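Local coordinates for protein aminotransferase, class I and II (Erwinia tasmaniensis, PDB 5Z0Q) that belongs to the class I and II aminotransferases, holds pyridoxal-5'-phosphate in its pocket and assembles from two copies of the chain, at residues 79-82 with 86-89; 308-313 with 380-385; 157-162 with 194-199; 104-109 with 265-270; 44-47 with 51-54. One frame throughout, in Å; residues are numbered along the deposited sequence.

Contact 1: residues 79-82 with 86-89; sequences ERME and GWKI
The backbone of G86 and W87 folds back against the last turn of helix 71-83, so that the CA atoms of E82 and W87 come within 4.4 Å of each other. Two weak bonds tie the turn together: W87 N donates to M81 O at 2.9 Å, and G86 N reaches E82 O at 3.4 Å. G86 has a positive phi (60°), a value that glycine adopts easily, and its CA also turns a hydrogen toward E82 O. M81 meets the returning loop with its CB, which lies 3.9 Å from I89 CG1, while the rest of its bent chain heads off to M236 on strand 232-236. The same CB approaches W87 CE3 at a slant. With CG anti to the backbone N (chi1 -172°), the indole of W87 lies beside I89, and I89 CD1 sits over the centre of one ring face. P220, A222, S223, T234 and V253 also touch this indole, which is buried. E82 is the outward-facing partner: its extended chain brings OE2 to 4.0 Å from K88 CB, crossing the lysine obliquely near its root. This is a helix end reversed through a glycine into a loop, one that leads on to strand 94-97 at the edge of the eight-stranded sheet in the large domain of the aminotransferase fold.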
# COMPACT_ATOMS: atom_id res chain seq x y z
N GLU A 79 -23.17 -7.20 3.62
CA GLU A 79 -24.45 -7.31 2.94
C GLU A 79 -24.32 -7.96 1.57
O GLU A 79 -25.22 -8.67 1.13
CB GLU A 79 -25.10 -5.93 2.81
CG GLU A 79 -25.63 -5.35 4.11
CD GLU A 79 -26.24 -3.97 3.93
OE1 GLU A 79 -26.03 -3.36 2.86
OE2 GLU A 79 -26.94 -3.50 4.85
N ARG A 80 -23.20 -7.72 0.89
CA ARG A 80 -23.02 -8.29 -0.45
C ARG A 80 -22.76 -9.79 -0.38
O ARG A 80 -23.30 -10.56 -1.19
CB ARG A 80 -21.87 -7.58 -1.17
CG ARG A 80 -21.71 -8.00 -2.62
CD ARG A 80 -20.63 -7.19 -3.31
NE ARG A 80 -20.58 -7.47 -4.74
CZ ARG A 80 -21.36 -6.88 -5.65
NH1 ARG A 80 -22.25 -5.97 -5.27
NH2 ARG A 80 -21.25 -7.20 -6.93
N MET A 81 -21.95 -10.24 0.59
CA MET A 81 -21.64 -11.66 0.68
C MET A 81 -22.83 -12.49 1.13
O MET A 81 -22.91 -13.68 0.83
CB MET A 81 -20.45 -11.88 1.62
CG MET A 81 -19.20 -11.15 1.19
SD MET A 81 -18.90 -11.32 -0.57
CE MET A 81 -18.19 -9.72 -0.95
N GLU A 82 -23.77 -11.87 1.85
CA GLU A 82 -24.94 -12.60 2.31
C GLU A 82 -26.06 -12.61 1.28
O GLU A 82 -26.79 -13.60 1.16
CB GLU A 82 -25.46 -12.00 3.62
CG GLU A 82 -26.55 -12.82 4.30
CD GLU A 82 -27.00 -12.21 5.62
OE1 GLU A 82 -26.74 -11.01 5.84
OE2 GLU A 82 -27.61 -12.94 6.43
N GLY A 86 -24.94 -15.95 -0.40
CA GLY A 86 -25.44 -16.73 0.72
C GLY A 86 -24.37 -17.05 1.74
O GLY A 86 -24.12 -18.22 2.04
N TRP A 87 -23.73 -16.01 2.27
CA TRP A 87 -22.61 -16.19 3.19
C TRP A 87 -22.63 -15.03 4.18
O TRP A 87 -22.27 -13.90 3.82
CB TRP A 87 -21.29 -16.24 2.43
CG TRP A 87 -20.11 -16.61 3.27
CD1 TRP A 87 -20.11 -17.39 4.39
CD2 TRP A 87 -18.75 -16.19 3.08
NE1 TRP A 87 -18.84 -17.50 4.90
CE2 TRP A 87 -17.99 -16.77 4.11
CE3 TRP A 87 -18.11 -15.39 2.13
CZ2 TRP A 87 -16.61 -16.57 4.22
CZ3 TRP A 87 -16.74 -15.20 2.24
CH2 TRP A 87 -16.01 -15.78 3.28
N LYS A 88 -23.04 -15.30 5.41
CA LYS A 88 -23.07 -14.27 6.44
C LYS A 88 -21.67 -14.10 7.03
O LYS A 88 -21.02 -15.08 7.40
CB LYS A 88 -24.09 -14.61 7.53
CG LYS A 88 -23.90 -15.97 8.19
CD LYS A 88 -25.04 -16.27 9.15
CE LYS A 88 -24.75 -17.49 10.00
NZ LYS A 88 -23.58 -17.28 10.90
N ILE A 89 -21.22 -12.85 7.11
CA ILE A 89 -19.86 -12.51 7.51
C ILE A 89 -19.91 -11.80 8.86
O ILE A 89 -20.69 -10.87 9.05
CB ILE A 89 -19.17 -11.63 6.46
CG1 ILE A 89 -19.00 -12.40 5.15
CG2 ILE A 89 -17.81 -11.15 6.96
CD1 ILE A 89 -18.07 -13.57 5.26

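Contact 2: residues 308-313 with 380-385; sequences AQHVNR and RMTRAL
T382 OG1 lies 2.8 Å from H310 NE2, at the edge of the imidazole and in its plane. On its own helix this oxygen is hydrogen-bonded with L378 O, one turn back, and that bond fixes the hydroxyl's position beside the imidazole edge. The two segments belong to helices 290-313 and 371-385, which pack in the part of the fold that carries the five-stranded sheet. H310 spans the gap because its CG stands anti to the backbone N (chi1 -170°), which carries the ring out toward T382 to cross the threonine side chain at about a right angle. The backbones stay well apart, with the CA atoms of V311 and M381 8.6 Å from each other, and side chains alone make the join. M381 is buried and is shared with L317, L349 and F365. Its chain runs out straight as far as SD and then bends, chi3 56°, which leaves the methyl CE lying against V311, 3.9 Å from CG2.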
# COMPACT_ATOMS: atom_id res chain seq x y z
N ALA A 308 -15.03 -15.94 -28.85
CA ALA A 308 -15.08 -17.40 -28.80
C ALA A 308 -15.42 -17.98 -30.16
O ALA A 308 -14.76 -18.93 -30.62
CB ALA A 308 -16.09 -17.86 -27.75
N GLN A 309 -16.44 -17.44 -30.83
CA GLN A 309 -16.80 -17.93 -32.15
C GLN A 309 -15.72 -17.64 -33.18
O GLN A 309 -15.53 -18.42 -34.12
CB GLN A 309 -18.14 -17.33 -32.59
CG GLN A 309 -18.59 -17.74 -33.98
CD GLN A 309 -20.02 -17.34 -34.27
OE1 GLN A 309 -20.39 -17.11 -35.42
NE2 GLN A 309 -20.84 -17.28 -33.23
N HIS A 310 -14.99 -16.53 -33.01
CA HIS A 310 -13.96 -16.17 -33.98
C HIS A 310 -12.71 -17.03 -33.84
O HIS A 310 -12.10 -17.42 -34.85
CB HIS A 310 -13.59 -14.69 -33.83
CG HIS A 310 -12.72 -14.17 -34.93
ND1 HIS A 310 -13.22 -13.66 -36.10
CD2 HIS A 310 -11.37 -14.10 -35.04
CE1 HIS A 310 -12.23 -13.29 -36.89
NE2 HIS A 310 -11.09 -13.55 -36.26
N VAL A 311 -12.31 -17.34 -32.61
CA VAL A 311 -11.08 -18.10 -32.39
C VAL A 311 -11.23 -19.53 -32.90
O VAL A 311 -10.30 -20.09 -33.49
CB VAL A 311 -10.68 -18.06 -30.90
CG1 VAL A 311 -9.63 -19.12 -30.60
CG2 VAL A 311 -10.17 -16.68 -30.53
N ASN A 312 -12.40 -20.13 -32.69
CA ASN A 312 -12.58 -21.52 -33.08
C ASN A 312 -12.64 -21.71 -34.60
O ASN A 312 -12.46 -22.83 -35.08
CB ASN A 312 -13.85 -22.09 -32.43
CG ASN A 312 -13.76 -22.10 -30.92
OD1 ASN A 312 -14.67 -21.66 -30.22
ND2 ASN A 312 -12.64 -22.61 -30.39
N ARG A 313 -12.89 -20.63 -35.35
CA ARG A 313 -12.86 -20.73 -36.81
C ARG A 313 -11.44 -20.63 -37.38
O ARG A 313 -11.22 -21.09 -38.50
CB ARG A 313 -13.72 -19.64 -37.44
CG ARG A 313 -15.22 -19.85 -37.27
CD ARG A 313 -15.99 -19.08 -38.34
NE ARG A 313 -17.44 -19.22 -38.17
CZ ARG A 313 -18.21 -18.31 -37.59
NH1 ARG A 313 -17.68 -17.19 -37.12
NH2 ARG A 313 -19.52 -18.52 -37.49
N ARG A 380 -6.93 -8.46 -36.94
CA ARG A 380 -5.49 -8.68 -36.93
C ARG A 380 -5.15 -10.14 -36.70
O ARG A 380 -4.12 -10.62 -37.19
CB ARG A 380 -4.83 -7.80 -35.87
CG ARG A 380 -4.89 -6.31 -36.17
CD ARG A 380 -3.97 -5.52 -35.25
NE ARG A 380 -3.92 -4.11 -35.61
CZ ARG A 380 -3.07 -3.24 -35.09
NH1 ARG A 380 -2.19 -3.63 -34.18
NH2 ARG A 380 -3.09 -1.97 -35.47
N MET A 381 -5.99 -10.87 -35.95
CA MET A 381 -5.79 -12.30 -35.80
C MET A 381 -6.05 -13.03 -37.11
O MET A 381 -5.30 -13.93 -37.49
CB MET A 381 -6.68 -12.85 -34.69
CG MET A 381 -6.32 -12.36 -33.30
SD MET A 381 -7.46 -12.98 -32.05
CE MET A 381 -7.33 -14.74 -32.32
N THR A 382 -7.13 -12.67 -37.80
CA THR A 382 -7.42 -13.27 -39.10
C THR A 382 -6.32 -12.95 -40.11
O THR A 382 -5.88 -13.83 -40.86
CB THR A 382 -8.77 -12.78 -39.62
OG1 THR A 382 -9.81 -13.18 -38.71
CG2 THR A 382 -9.07 -13.37 -40.99
N ARG A 383 -5.85 -11.70 -40.12
CA ARG A 383 -4.80 -11.31 -41.05
C ARG A 383 -3.48 -12.00 -40.74
O ARG A 383 -2.69 -12.26 -41.65
CB ARG A 383 -4.62 -9.79 -41.03
CG ARG A 383 -3.72 -9.25 -42.13
CD ARG A 383 -3.63 -7.73 -42.08
NE ARG A 383 -4.94 -7.09 -42.02
CZ ARG A 383 -5.43 -6.48 -40.95
NH1 ARG A 383 -4.72 -6.42 -39.84
NH2 ARG A 383 -6.64 -5.93 -40.99
N ALA A 384 -3.23 -12.33 -39.47
CA ALA A 384 -1.96 -12.94 -39.08
C ALA A 384 -1.88 -14.40 -39.51
O ALA A 384 -0.81 -14.86 -39.94
CB ALA A 384 -1.76 -12.82 -37.57
N LEU A 385 -2.98 -15.14 -39.41
CA LEU A 385 -2.97 -16.57 -39.68
C LEU A 385 -3.31 -16.91 -41.12
O LEU A 385 -3.13 -18.07 -41.52
CB LEU A 385 -3.95 -17.29 -38.74
CG LEU A 385 -3.79 -17.02 -37.25
CD1 LEU A 385 -4.75 -17.88 -36.44
CD2 LEU A 385 -2.35 -17.25 -36.81

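Contact 3: residues 157-162 with 194-199; sequences SHEDRM and AQRHDL
E159 is bent at chi2 (-91°), which carries its carboxylate across to the end of helix 184-197, and R196 answers from there with a chain that turns at chi3 (54°). Between them they make a salt bridge in which R196 NE points at E159 OE2. OE2 takes a second donor, H197 NE2, at 3.0 Å. The two nitrogens reach it from opposite faces of the carboxylate plane: NE on the syn side, NE2 from above the plane. A weaker bond runs from H197 NE2 to E159 OE1, so the whole carboxylate lies against the edge of the imidazole. This histidine-carboxylate pair sits on the surface, where the helix ends in a Schellman motif at D198 and the type I turn E159-M162 comes across from the loop ahead of strand 166-172. M162, from the same turn as E159, runs out to meet H197 and covers one ring face. Its SD is 3.6 Å from the ring centroid, a Met-aromatic contact, and its CE makes a CH-pi contact at 3.9 Å. R196 CG lies over the other face, offset toward the rim, which leaves the imidazole layered between sulfur and aliphatic carbon. R196 NH2 also forms a salt bridge with D156, so the guanidinium is shared by two carboxylates. F193 packs against E159, M162 and H197 from one turn earlier in the helix.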
# COMPACT_ATOMS: atom_id res chain seq x y z
N SER A 157 -6.32 -36.66 -8.13
CA SER A 157 -5.46 -37.44 -9.02
C SER A 157 -3.98 -37.10 -8.85
O SER A 157 -3.16 -37.60 -9.62
CB SER A 157 -5.88 -37.23 -10.48
OG SER A 157 -5.62 -35.90 -10.90
N HIS A 158 -3.63 -36.27 -7.87
CA HIS A 158 -2.24 -35.94 -7.57
C HIS A 158 -1.85 -36.35 -6.16
O HIS A 158 -0.92 -35.77 -5.58
CB HIS A 158 -1.99 -34.44 -7.78
CG HIS A 158 -2.07 -34.01 -9.21
ND1 HIS A 158 -3.26 -33.96 -9.91
CD2 HIS A 158 -1.11 -33.61 -10.08
CE1 HIS A 158 -3.03 -33.55 -11.14
NE2 HIS A 158 -1.73 -33.33 -11.27
N GLU A 159 -2.54 -37.34 -5.59
CA GLU A 159 -2.24 -37.79 -4.23
C GLU A 159 -0.81 -38.30 -4.12
O GLU A 159 -0.04 -37.86 -3.26
CB GLU A 159 -3.22 -38.88 -3.81
CG GLU A 159 -4.62 -38.39 -3.49
CD GLU A 159 -4.80 -38.04 -2.03
OE1 GLU A 159 -3.90 -38.38 -1.23
OE2 GLU A 159 -5.83 -37.44 -1.68
N ASP A 160 -0.43 -39.23 -5.00
CA ASP A 160 0.88 -39.87 -4.91
C ASP A 160 2.02 -38.93 -5.26
O ASP A 160 3.17 -39.22 -4.93
CB ASP A 160 0.91 -41.11 -5.80
CG ASP A 160 -0.18 -42.10 -5.45
OD1 ASP A 160 -0.26 -42.50 -4.27
OD2 ASP A 160 -0.96 -42.48 -6.35
N ARG A 161 1.73 -37.81 -5.93
CA ARG A 161 2.76 -36.82 -6.21
C ARG A 161 3.09 -35.95 -5.00
O ARG A 161 4.02 -35.14 -5.07
CB ARG A 161 2.34 -35.92 -7.37
CG ARG A 161 2.76 -36.44 -8.74
CD ARG A 161 2.28 -35.52 -9.85
NE ARG A 161 2.65 -34.12 -9.62
CZ ARG A 161 3.82 -33.59 -9.96
NH1 ARG A 161 4.74 -34.33 -10.56
NH2 ARG A 161 4.06 -32.31 -9.71
N MET A 162 2.36 -36.11 -3.90
CA MET A 162 2.59 -35.30 -2.71
C MET A 162 3.70 -35.91 -1.86
O MET A 162 4.15 -37.04 -2.08
CB MET A 162 1.30 -35.17 -1.90
CG MET A 162 0.15 -34.59 -2.71
SD MET A 162 -1.36 -34.36 -1.74
CE MET A 162 -0.89 -32.98 -0.70
N ALA A 194 -8.54 -30.90 1.01
CA ALA A 194 -7.87 -30.12 2.05
C ALA A 194 -7.99 -30.81 3.41
O ALA A 194 -7.05 -30.78 4.21
CB ALA A 194 -8.46 -28.71 2.11
N GLN A 195 -9.14 -31.43 3.68
CA GLN A 195 -9.33 -32.09 4.98
C GLN A 195 -8.51 -33.37 5.08
O GLN A 195 -7.90 -33.64 6.12
CB GLN A 195 -10.81 -32.38 5.20
CG GLN A 195 -11.69 -31.15 5.23
CD GLN A 195 -13.17 -31.49 5.17
OE1 GLN A 195 -13.54 -32.64 4.96
NE2 GLN A 195 -14.02 -30.48 5.35
N ARG A 196 -8.49 -34.17 4.01
CA ARG A 196 -7.75 -35.43 4.03
C ARG A 196 -6.26 -35.20 4.27
O ARG A 196 -5.59 -36.05 4.87
CB ARG A 196 -7.98 -36.18 2.72
CG ARG A 196 -7.13 -37.43 2.53
CD ARG A 196 -7.59 -38.26 1.34
NE ARG A 196 -7.65 -37.50 0.10
CZ ARG A 196 -8.77 -37.03 -0.43
NH1 ARG A 196 -9.94 -37.24 0.16
NH2 ARG A 196 -8.73 -36.34 -1.57
N HIS A 197 -5.73 -34.05 3.84
CA HIS A 197 -4.34 -33.71 4.05
C HIS A 197 -4.15 -32.61 5.08
O HIS A 197 -3.01 -32.21 5.34
CB HIS A 197 -3.69 -33.30 2.73
CG HIS A 197 -3.67 -34.39 1.70
ND1 HIS A 197 -2.68 -35.35 1.65
CD2 HIS A 197 -4.53 -34.68 0.70
CE1 HIS A 197 -2.93 -36.18 0.66
NE2 HIS A 197 -4.05 -35.80 0.06
N ASP A 198 -5.23 -32.12 5.69
CA ASP A 198 -5.20 -31.06 6.69
C ASP A 198 -4.38 -29.87 6.20
O ASP A 198 -3.29 -29.56 6.70
CB ASP A 198 -4.68 -31.59 8.03
CG ASP A 198 -5.75 -31.57 9.12
OD1 ASP A 198 -6.81 -32.20 8.92
OD2 ASP A 198 -5.53 -30.91 10.16
N LEU A 199 -4.93 -29.21 5.19
CA LEU A 199 -4.30 -28.06 4.55
C LEU A 199 -5.09 -26.79 4.85
O LEU A 199 -6.30 -26.83 5.08
CB LEU A 199 -4.21 -28.25 3.04
CG LEU A 199 -3.49 -29.49 2.51
CD1 LEU A 199 -3.50 -29.50 0.99
CD2 LEU A 199 -2.08 -29.56 3.04

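Contact 4: residues 104-109 with 265-270; sequences INIAVR and RMRKGM
M266 CB lies 3.9 Å from I106 CG2, and the side chain goes on from there across helix 101-111. This is helix packing close to the subunit interface of the aminotransferase dimer: the end of helix 257-267 rests on helix 101-111, and M270 of the second subunit also packs on I106 and R109. The next atom, M266 CG, touches two neighbours, at 3.8 Å from I106 CG2 and equally far from R109 CB. Bends at chi2 (63°) and chi3 then turn the chain along the arginine. SD comes alongside R109 CB at 3.6 Å, and the methyl CE finishes beside the carbonyl oxygen of the same residue. The side chains of I106 and M266 run antiparallel; the CG1-CD1 branch of I106 meets R267. That arginine touches with its root: its guanidinium end goes elsewhere, with NH1 bonded to F96 O and P272 O and NE to V271 O. These bonds fix the guanidinium, and the CB and CG of R267 lie against I106 CD1. The CA atoms of I106 and M266 are 6.2 Å apart. At the end of the isoleucine, CD1 meets R267 CG at 3.6 Å.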
# COMPACT_ATOMS: atom_id res chain seq x y z
N ILE A 104 -1.98 -12.57 -0.91
CA ILE A 104 -1.44 -13.88 -1.26
C ILE A 104 -0.08 -14.09 -0.61
O ILE A 104 0.22 -15.17 -0.08
CB ILE A 104 -1.37 -14.03 -2.79
CG1 ILE A 104 -2.77 -13.97 -3.39
CG2 ILE A 104 -0.67 -15.33 -3.16
CD1 ILE A 104 -2.78 -13.96 -4.91
N ASN A 105 0.77 -13.05 -0.62
CA ASN A 105 2.11 -13.18 -0.06
C ASN A 105 2.06 -13.34 1.46
O ASN A 105 2.72 -14.22 2.02
CB ASN A 105 2.96 -11.98 -0.45
CG ASN A 105 3.45 -12.06 -1.88
OD1 ASN A 105 4.59 -12.44 -2.14
ND2 ASN A 105 2.58 -11.70 -2.82
N ILE A 106 1.27 -12.50 2.14
CA ILE A 106 1.17 -12.60 3.60
C ILE A 106 0.69 -13.99 4.01
O ILE A 106 1.20 -14.58 4.97
CB ILE A 106 0.23 -11.50 4.15
CG1 ILE A 106 0.77 -10.12 3.81
CG2 ILE A 106 0.07 -11.65 5.65
CD1 ILE A 106 -0.24 -9.02 4.03
N ALA A 107 -0.29 -14.53 3.28
CA ALA A 107 -0.81 -15.85 3.61
C ALA A 107 0.27 -16.92 3.54
O ALA A 107 0.34 -17.81 4.40
CB ALA A 107 -1.97 -16.20 2.68
N VAL A 108 1.14 -16.84 2.54
CA VAL A 108 2.20 -17.84 2.40
C VAL A 108 3.25 -17.67 3.49
O VAL A 108 3.74 -18.65 4.05
CB VAL A 108 2.82 -17.77 0.99
CG1 VAL A 108 3.98 -18.74 0.86
CG2 VAL A 108 1.76 -18.06 -0.07
N ARG A 109 3.61 -16.42 3.81
CA ARG A 109 4.62 -16.18 4.83
C ARG A 109 4.11 -16.53 6.22
O ARG A 109 4.91 -16.88 7.10
CB ARG A 109 5.08 -14.72 4.80
CG ARG A 109 5.46 -14.20 3.42
CD ARG A 109 6.95 -14.27 3.16
NE ARG A 109 7.28 -13.80 1.82
CZ ARG A 109 7.54 -12.53 1.52
NH1 ARG A 109 7.53 -11.60 2.46
NH2 ARG A 109 7.83 -12.20 0.27
N ARG A 265 -0.12 -10.39 12.27
CA ARG A 265 1.25 -10.25 12.76
C ARG A 265 2.25 -10.24 11.61
O ARG A 265 3.25 -9.51 11.65
CB ARG A 265 1.57 -11.37 13.75
CG ARG A 265 2.97 -11.31 14.35
CD ARG A 265 3.08 -12.13 15.63
NE ARG A 265 2.85 -13.56 15.40
CZ ARG A 265 1.71 -14.19 15.68
NH1 ARG A 265 0.69 -13.52 16.19
NH2 ARG A 265 1.60 -15.49 15.44
N MET A 266 1.99 -11.03 10.57
CA MET A 266 2.85 -11.02 9.39
C MET A 266 2.66 -9.74 8.57
O MET A 266 3.58 -9.30 7.88
CB MET A 266 2.57 -12.25 8.53
CG MET A 266 3.43 -12.37 7.28
SD MET A 266 5.19 -12.55 7.65
CE MET A 266 5.17 -14.00 8.70
N ARG A 267 1.47 -9.14 8.65
CA ARG A 267 1.17 -7.96 7.86
C ARG A 267 1.67 -6.67 8.50
O ARG A 267 2.05 -5.73 7.79
CB ARG A 267 -0.35 -7.87 7.63
CG ARG A 267 -0.82 -6.72 6.75
CD ARG A 267 -1.22 -5.50 7.57
NE ARG A 267 -1.79 -4.44 6.73
CZ ARG A 267 -3.09 -4.28 6.52
NH1 ARG A 267 -3.51 -3.30 5.74
NH2 ARG A 267 -3.96 -5.10 7.09
N LYS A 268 1.70 -6.62 9.84
CA LYS A 268 1.92 -5.37 10.55
C LYS A 268 3.27 -4.76 10.22
O LYS A 268 4.29 -5.45 10.19
CB LYS A 268 1.80 -5.62 12.06
CG LYS A 268 1.91 -4.37 12.92
CD LYS A 268 1.46 -4.67 14.34
CE LYS A 268 2.18 -5.89 14.90
NZ LYS A 268 1.62 -6.32 16.21
N GLY A 269 3.27 -3.45 9.95
CA GLY A 269 4.48 -2.72 9.65
C GLY A 269 4.96 -2.89 8.23
O GLY A 269 5.38 -1.92 7.58
N MET A 270 4.90 -4.12 7.72
CA MET A 270 5.42 -4.41 6.39
C MET A 270 4.45 -3.97 5.30
O MET A 270 4.88 -3.50 4.24
CB MET A 270 5.72 -5.90 6.27
CG MET A 270 6.63 -6.26 5.12
SD MET A 270 8.29 -5.57 5.29
CE MET A 270 9.09 -6.28 3.85

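Contact 5: residues 44-47 with 51-54; sequences DFRA and IIDA
I52 CD1 sits over the centre of one face of the R46 guanidinium, 3.4 Å from CZ. The methyl meets the flat group face-on, and the two side chains cross at about a right angle. R46 gets there with CG anti to its backbone N (chi1 168°) and an extended chain as far as NE, which carries the guanidinium out to the isoleucine tip. Next to it, A47 CB packs against both I51 and I52 of the helix, 4.2 Å from I52 CG1 and 4.3 Å from I51 CG2. I52 thus serves both residues of the loop, CG1 against the alanine and CD1 on the guanidinium face, with A47 O also 3.8 Å from CD1. The contact lies where the loop after strand 36-38 leads into helix 49-59, on the interface between the two subunits of the aminotransferase dimer. The second subunit reaches in directly. R46 NH1 makes a weak hydrogen bond to Q60 O of that subunit, A47 is bonded to it through its backbone, and F64 of the second subunit packs on A47. The charge of R46 may also feel acidic neighbours, though loosely: D49 is a long, weak ion-pair partner, and D53 OD1 stands 6.1 Å from R46 NH2. Farther out, the loop is held by its own chain. F45 O accepts from N243 ND2, while D44 OD1 bonds W27 NE1 and the D44 backbone pairs with G368. On the helix side, I51 faces A281 and A285 of helix 276-288, as well as F242.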
# COMPACT_ATOMS: atom_id res chain seq x y z
N ASP A 44 -10.77 -1.05 -20.24
CA ASP A 44 -10.66 0.33 -20.71
C ASP A 44 -11.91 1.14 -20.41
O ASP A 44 -12.12 2.19 -21.03
CB ASP A 44 -10.37 0.35 -22.22
CG ASP A 44 -9.07 -0.35 -22.57
OD1 ASP A 44 -8.12 -0.30 -21.76
OD2 ASP A 44 -9.00 -0.95 -23.66
N PHE A 45 -12.73 0.69 -19.47
CA PHE A 45 -14.01 1.32 -19.19
C PHE A 45 -13.88 2.38 -18.11
O PHE A 45 -13.22 2.18 -17.09
CB PHE A 45 -15.04 0.27 -18.76
CG PHE A 45 -15.24 -0.84 -19.76
CD1 PHE A 45 -15.15 -0.58 -21.12
CD2 PHE A 45 -15.49 -2.13 -19.34
CE1 PHE A 45 -15.33 -1.60 -22.04
CE2 PHE A 45 -15.67 -3.15 -20.26
CZ PHE A 45 -15.59 -2.88 -21.61
N ARG A 46 -14.52 3.53 -18.35
CA ARG A 46 -14.61 4.57 -17.34
C ARG A 46 -15.38 4.06 -16.13
O ARG A 46 -16.36 3.32 -16.26
CB ARG A 46 -15.28 5.81 -17.94
CG ARG A 46 -15.69 6.88 -16.95
CD ARG A 46 -16.46 7.99 -17.66
NE ARG A 46 -17.17 8.87 -16.75
CZ ARG A 46 -16.71 10.04 -16.32
NH1 ARG A 46 -15.52 10.47 -16.72
NH2 ARG A 46 -17.43 10.78 -15.49
N ALA A 47 -14.92 4.45 -14.94
CA ALA A 47 -15.55 3.99 -13.71
C ALA A 47 -16.99 4.51 -13.61
O ALA A 47 -17.37 5.49 -14.26
CB ALA A 47 -14.75 4.44 -12.49
N ILE A 51 -18.81 5.98 -8.33
CA ILE A 51 -17.43 5.95 -7.87
C ILE A 51 -16.77 7.31 -8.06
O ILE A 51 -16.09 7.82 -7.16
CB ILE A 51 -16.65 4.84 -8.60
CG1 ILE A 51 -17.22 3.46 -8.25
CG2 ILE A 51 -15.17 4.91 -8.24
CD1 ILE A 51 -16.56 2.33 -9.01
N ILE A 52 -16.97 7.92 -9.23
CA ILE A 52 -16.33 9.20 -9.52
C ILE A 52 -16.93 10.30 -8.65
O ILE A 52 -16.20 11.14 -8.10
CB ILE A 52 -16.45 9.52 -11.02
CG1 ILE A 52 -15.67 8.50 -11.84
CG2 ILE A 52 -15.96 10.93 -11.31
CD1 ILE A 52 -15.70 8.75 -13.32
N ASP A 53 -18.25 10.32 -8.50
CA ASP A 53 -18.89 11.33 -7.65
C ASP A 53 -18.48 11.18 -6.19
O ASP A 53 -18.34 12.18 -5.48
CB ASP A 53 -20.41 11.25 -7.79
CG ASP A 53 -20.88 11.60 -9.19
OD1 ASP A 53 -20.03 11.85 -10.07
OD2 ASP A 53 -22.11 11.64 -9.41
N ALA A 54 -18.28 9.94 -5.73
CA ALA A 54 -17.83 9.75 -4.35
C ALA A 54 -16.39 10.22 -4.18
O ALA A 54 -16.05 10.82 -3.15
CB ALA A 54 -17.95 8.28 -3.96

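In the fold
Along the chain, contact 5 comes first, then contact 1; contact 4 ties helix 101-111 to helix 257-267 and encloses contact 3 in sequence, and contact 2 closes the order. None touch: contacts 3 and 4 and contacts 1 and 5 come nearest, with about 11 Å between their closest atoms. Contacts 1, 3 and 4 lie round the eight-stranded sheet; contact 2 belongs with the five-stranded one, its centre 41 Å from that of contact 1 across the middle of the chain. Contacts 4 and 5, centres 31 Å apart, both meet the second subunit, which is therefore met at two separate places, with the side chain of I106 in contact 4 about 11 Å from a bound pyridoxal-5'-phosphate.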